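PDB 4DBD: orotidine 5'-phosphate decarboxylase from Sulfolobus solfataricus, which probably catalyses the decarboxylation of orotidine 5'-monophosphate to uridine 5'-monophosphate, the last step of de novo UMP biosynthesis. Local coordinates for residues G142-R154 / Q169-D182. Numbering follows the deposited sequence.
With SO4 (sulfate ion), chain C; SO4 (sulfate ion), chain B.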
loop_
_atom_site.group_PDB
_atom_site.type_symbol
_atom_site.label_atom_id
_atom_site.label_comp_id
_atom_site.label_asym_id
_atom_site.label_seq_id
_atom_site.Cartn_x
_atom_site.Cartn_y
_atom_site.Cartn_z
ATOM N N GLY A 142 -7.291 -14.001 5.772
ATOM C CA GLY A 142 -7.205 -14.783 4.543
ATOM C C GLY A 142 -8.065 -16.035 4.474
ATOM O O GLY A 142 -8.153 -16.797 5.442
ATOM N N GLY A 143 -8.684 -16.255 3.312
ATOM C CA GLY A 143 -9.597 -17.373 3.113
ATOM C C GLY A 143 -8.921 -18.729 2.958
ATOM O O GLY A 143 -9.571 -19.768 3.085
ATOM N N THR A 144 -7.620 -18.722 2.673
ATOM C CA THR A 144 -6.828 -19.947 2.660
ATOM C C THR A 144 -6.450 -20.320 4.087
ATOM O O THR A 144 -5.971 -21.426 4.348
ATOM C CB THR A 144 -5.514 -19.744 1.915
ATOM O OG1 THR A 144 -4.874 -18.574 2.435
ATOM C CG2 THR A 144 -5.747 -19.584 0.431
ATOM N N LYS A 145 -6.644 -19.376 5.001
ATOM C CA LYS A 145 -6.165 -19.517 6.371
ATOM C C LYS A 145 -7.341 -19.749 7.320
ATOM O O LYS A 145 -7.640 -18.900 8.177
ATOM C CB LYS A 145 -5.382 -18.262 6.778
ATOM C CG LYS A 145 -4.300 -17.829 5.774
ATOM C CD LYS A 145 -3.203 -18.892 5.633
ATOM C CE LYS A 145 -1.994 -18.372 4.834
ATOM N NZ LYS A 145 -1.166 -17.371 5.581
ATOM N N LEU A 146 -8.004 -20.894 7.157
ATOM C CA LEU A 146 -9.239 -21.186 7.887
ATOM C C LEU A 146 -9.057 -21.234 9.402
ATOM O O LEU A 146 -9.891 -20.708 10.122
ATOM C CB LEU A 146 -9.906 -22.475 7.396
ATOM C CG LEU A 146 -10.341 -22.551 5.928
ATOM C CD1 LEU A 146 -11.211 -23.779 5.709
ATOM C CD2 LEU A 146 -11.086 -21.289 5.493
ATOM N N ASP A 147 -7.993 -21.881 9.878
ATOM C CA ASP A 147 -7.727 -21.937 11.315
ATOM C C ASP A 147 -7.690 -20.533 11.898
ATOM O O ASP A 147 -8.247 -20.271 12.968
ATOM C CB ASP A 147 -6.392 -22.628 11.600
ATOM C CG ASP A 147 -6.452 -24.129 11.388
ATOM O OD1 ASP A 147 -7.095 -24.554 10.408
ATOM O OD2 ASP A 147 -5.867 -24.878 12.210
ATOM N N HIS A 148 -7.024 -19.628 11.190
ATOM C CA HIS A 148 -6.875 -18.258 11.688
ATOM C C HIS A 148 -8.208 -17.510 11.700
ATOM O O HIS A 148 -8.454 -16.677 12.581
ATOM C CB HIS A 148 -5.821 -17.504 10.875
ATOM C CG HIS A 148 -4.436 -18.058 11.020
ATOM N ND1 HIS A 148 -3.672 -17.862 12.149
ATOM C CD2 HIS A 148 -3.676 -18.796 10.175
ATOM C CE1 HIS A 148 -2.502 -18.455 11.994
ATOM N NE2 HIS A 148 -2.480 -19.029 10.806
ATOM N N ILE A 149 -9.072 -17.805 10.732
ATOM C CA ILE A 149 -10.404 -17.207 10.706
ATOM C C ILE A 149 -11.178 -17.568 11.967
ATOM O O ILE A 149 -11.768 -16.703 12.618
ATOM C CB ILE A 149 -11.210 -17.673 9.467
ATOM C CG1 ILE A 149 -10.544 -17.176 8.188
ATOM C CG2 ILE A 149 -12.647 -17.180 9.531
ATOM C CD1 ILE A 149 -11.250 -17.630 6.912
ATOM N N THR A 150 -11.184 -18.853 12.316
ATOM C CA THR A 150 -11.951 -19.271 13.486
ATOM C C THR A 150 -11.387 -18.622 14.754
ATOM O O THR A 150 -12.134 -18.113 15.595
ATOM C CB THR A 150 -11.960 -20.790 13.636
ATOM O OG1 THR A 150 -12.316 -21.391 12.381
ATOM C CG2 THR A 150 -12.966 -21.191 14.705
ATOM N N GLN A 151 -10.065 -18.615 14.861
ATOM C CA GLN A 151 -9.377 -18.031 16.007
ATOM C C GLN A 151 -9.581 -16.528 16.088
ATOM O O GLN A 151 -9.838 -15.996 17.161
ATOM C CB GLN A 151 -7.889 -18.381 15.963
ATOM C CG GLN A 151 -7.644 -19.868 16.208
ATOM C CD GLN A 151 -6.392 -20.389 15.539
ATOM O OE1 GLN A 151 -5.553 -19.617 15.067
ATOM N NE2 GLN A 151 -6.261 -21.716 15.483
ATOM N N TYR A 152 -9.476 -15.829 14.964
ATOM C CA TYR A 152 -9.804 -14.409 14.998
ATOM C C TYR A 152 -11.269 -14.173 15.369
ATOM O O TYR A 152 -11.585 -13.210 16.062
ATOM C CB TYR A 152 -9.414 -13.687 13.696
ATOM C CG TYR A 152 -7.981 -13.210 13.718
ATOM C CD1 TYR A 152 -6.941 -14.069 13.409
ATOM C CD2 TYR A 152 -7.667 -11.908 14.090
ATOM C CE1 TYR A 152 -5.626 -13.645 13.443
ATOM C CE2 TYR A 152 -6.351 -11.475 14.129
ATOM C CZ TYR A 152 -5.340 -12.352 13.802
ATOM O OH TYR A 152 -4.022 -11.936 13.845
ATOM N N ARG A 153 -12.158 -15.061 14.938
ATOM C CA ARG A 153 -13.570 -14.924 15.295
ATOM C C ARG A 153 -13.742 -15.080 16.805
ATOM O O ARG A 153 -14.544 -14.384 17.424
ATOM C CB ARG A 153 -14.432 -15.939 14.544
ATOM C CG ARG A 153 -15.864 -16.042 15.065
ATOM C CD ARG A 153 -16.551 -14.690 15.083
ATOM N NE ARG A 153 -16.762 -14.191 13.732
ATOM C CZ ARG A 153 -16.847 -12.904 13.409
ATOM N NH1 ARG A 153 -16.727 -11.967 14.341
ATOM N NH2 ARG A 153 -17.037 -12.561 12.144
ATOM N N ARG A 154 -12.983 -16.006 17.381
ATOM C CA ARG A 154 -12.967 -16.222 18.825
ATOM C C ARG A 154 -12.431 -14.990 19.550
ATOM O O ARG A 154 -13.011 -14.538 20.541
ATOM C CB ARG A 154 -12.088 -17.437 19.157
ATOM C CG ARG A 154 -11.577 -17.471 20.599
ATOM C CD ARG A 154 -10.371 -18.393 20.752
ATOM N NE ARG A 154 -9.124 -17.795 20.270
ATOM C CZ ARG A 154 -8.054 -18.500 19.908
ATOM N NH1 ARG A 154 -8.093 -19.828 19.963
ATOM N NH2 ARG A 154 -6.953 -17.887 19.482
ATOM N N GLN A 169 -7.178 -18.291 -5.554
ATOM C CA GLN A 169 -6.087 -18.475 -4.596
ATOM C C GLN A 169 -6.225 -19.753 -3.775
ATOM O O GLN A 169 -5.343 -20.067 -2.968
ATOM C CB GLN A 169 -5.977 -17.273 -3.655
ATOM C CG GLN A 169 -5.590 -15.972 -4.334
ATOM C CD GLN A 169 -5.507 -14.818 -3.358
ATOM O OE1 GLN A 169 -4.688 -14.829 -2.433
ATOM N NE2 GLN A 169 -6.363 -13.812 -3.554
ATOM N N GLY A 170 -7.332 -20.473 -3.973
ATOM C CA GLY A 170 -7.544 -21.756 -3.316
ATOM C C GLY A 170 -8.835 -21.898 -2.518
ATOM O O GLY A 170 -9.416 -22.989 -2.444
ATOM N N GLY A 171 -9.287 -20.807 -1.908
ATOM C CA GLY A 171 -10.481 -20.861 -1.079
ATOM C C GLY A 171 -11.697 -21.447 -1.787
ATOM O O GLY A 171 -12.153 -20.912 -2.816
ATOM N N SER A 172 -12.215 -22.551 -1.238
ATOM C CA SER A 172 -13.457 -23.168 -1.720
ATOM C C SER A 172 -14.657 -22.373 -1.209
ATOM O O SER A 172 -14.801 -22.188 -0.010
ATOM C CB SER A 172 -13.553 -24.609 -1.237
ATOM O OG SER A 172 -14.780 -25.201 -1.640
ATOM N N TYR A 173 -15.521 -21.918 -2.120
ATOM C CA TYR A 173 -16.550 -20.934 -1.768
ATOM C C TYR A 173 -17.397 -21.334 -0.575
ATOM O O TYR A 173 -18.001 -22.414 -0.564
ATOM C CB TYR A 173 -17.459 -20.630 -2.964
ATOM C CG TYR A 173 -16.682 -20.413 -4.226
ATOM C CD1 TYR A 173 -15.930 -19.257 -4.411
ATOM C CD2 TYR A 173 -16.679 -21.367 -5.228
ATOM C CE1 TYR A 173 -15.207 -19.060 -5.567
ATOM C CE2 TYR A 173 -15.962 -21.176 -6.392
ATOM C CZ TYR A 173 -15.230 -20.032 -6.557
ATOM O OH TYR A 173 -14.510 -19.845 -7.715
ATOM N N GLY A 174 -17.454 -20.446 0.414
ATOM C CA GLY A 174 -18.276 -20.643 1.591
ATOM C C GLY A 174 -17.507 -21.180 2.779
ATOM O O GLY A 174 -18.001 -21.144 3.906
ATOM N N ASP A 175 -16.295 -21.673 2.538
ATOM C CA ASP A 175 -15.499 -22.261 3.622
ATOM C C ASP A 175 -15.060 -21.228 4.645
ATOM O O ASP A 175 -14.903 -21.546 5.831
ATOM C CB ASP A 175 -14.255 -22.989 3.089
ATOM C CG ASP A 175 -14.579 -24.330 2.447
ATOM O OD1 ASP A 175 -15.760 -24.739 2.420
ATOM O OD2 ASP A 175 -13.630 -24.982 1.974
ATOM N N ALA A 176 -14.830 -20.001 4.187
ATOM C CA ALA A 176 -14.399 -18.944 5.089
ATOM C C ALA A 176 -15.558 -18.508 5.969
ATOM O O ALA A 176 -15.414 -18.401 7.188
ATOM C CB ALA A 176 -13.832 -17.771 4.315
ATOM N N VAL A 177 -16.714 -18.273 5.353
ATOM C CA VAL A 177 -17.908 -17.984 6.128
ATOM C C VAL A 177 -18.175 -19.094 7.148
ATOM O O VAL A 177 -18.429 -18.811 8.312
ATOM C CB VAL A 177 -19.133 -17.754 5.241
ATOM C CG1 VAL A 177 -20.368 -17.538 6.102
ATOM C CG2 VAL A 177 -18.893 -16.542 4.347
ATOM N N CYS A 178 -18.088 -20.356 6.730
ATOM C CA CYS A 178 -18.349 -21.441 7.676
ATOM C C CYS A 178 -17.333 -21.460 8.824
ATOM O O CYS A 178 -17.682 -21.797 9.952
ATOM C CB CYS A 178 -18.454 -22.800 6.971
ATOM S SG CYS A 178 -19.952 -22.974 5.956
ATOM N N ALA A 179 -16.095 -21.045 8.551
ATOM C CA ALA A 179 -15.068 -20.965 9.593
ATOM C C ALA A 179 -15.252 -19.785 10.553
ATOM O O ALA A 179 -14.611 -19.734 11.605
ATOM C CB ALA A 179 -13.674 -20.923 8.974
ATOM N N GLY A 180 -16.098 -18.823 10.188
ATOM C CA GLY A 180 -16.390 -17.726 11.090
ATOM C C GLY A 180 -16.343 -16.345 10.470
ATOM O O GLY A 180 -16.595 -15.351 11.155
ATOM N N ALA A 181 -16.035 -16.273 9.178
ATOM C CA ALA A 181 -16.007 -14.983 8.487
ATOM C C ALA A 181 -17.426 -14.473 8.229
ATOM O O ALA A 181 -18.368 -15.250 8.106
ATOM C CB ALA A 181 -15.225 -15.093 7.184
ATOM N N ASP A 182 -17.577 -13.157 8.134
ATOM C CA ASP A 182 -18.865 -12.581 7.783
ATOM C C ASP A 182 -19.097 -12.559 6.272
ATOM O O ASP A 182 -20.169 -12.915 5.796
ATOM C CB ASP A 182 -18.985 -11.171 8.359
ATOM C CG ASP A 182 -19.029 -11.178 9.863
ATOM O OD1 ASP A 182 -20.067 -11.608 10.409
ATOM O OD2 ASP A 182 -18.030 -10.788 10.501
HETATM S S SO4 C . 0.322 -20.854 8.927
HETATM O O1 SO4 C . -1.005 -21.079 8.352
HETATM O O2 SO4 C . 1.102 -20.007 8.023
HETATM O O3 SO4 C . 0.189 -20.200 10.229
HETATM O O4 SO4 C . 1.007 -22.131 9.097
HETATM S S SO4 B . -8.913 -12.845 -6.365
HETATM O O1 SO4 B . -8.696 -11.596 -5.628
HETATM O O2 SO4 B . -8.870 -12.586 -7.796
HETATM O O3 SO4 B . -7.852 -13.803 -6.033
HETATM O O4 SO4 B . -10.211 -13.406 -5.990
#
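Arg153 reaches from helix 146-154 to the Schellman turn that ends helix 175-179, where two neighbouring helices on the outside of the TIM barrel pack at 35°. Its NE (2.8 Å) and NH2 (3.0 Å) grip Gly180 O side-on, with that oxygen close to the guanidinium plane. NH2 also forms a salt bridge to Asp182 OD2 at 2.6 Å, though its hydrogen bond is bent and weak, the two flat groups turned 70° apart; bends at chi2 and chi3 turn the edge of the guanidinium to Gly180 O. Beyond the segments, Arg153 NH1 bonds to Met159 O and Asp182 OD2 accepts from Ile161 N, tying the pair to strand 160-163 and the residue just before it. Replacing Arg153 by an alanine is likely to leave Gly180 O without both of these donors and the Asp182 carboxylate without its cationic mate. One turn earlier, Thr150 OG1 donates to a lone pair of Ala179 O at 2.9 Å. Beneath these bonds Ile149 splits its branches: CD1 meets Ala176 CB, while CG2 lies against Ala179 and Ala181. At the other end, Gln169, in the predicted substrate-binding loop, donates from NE2 to a sulfate oxygen, the ion also held by Gly187 N and Arg188 N, and the backbone O of Gln169 lies 3.5 Å from Thr144 CG2.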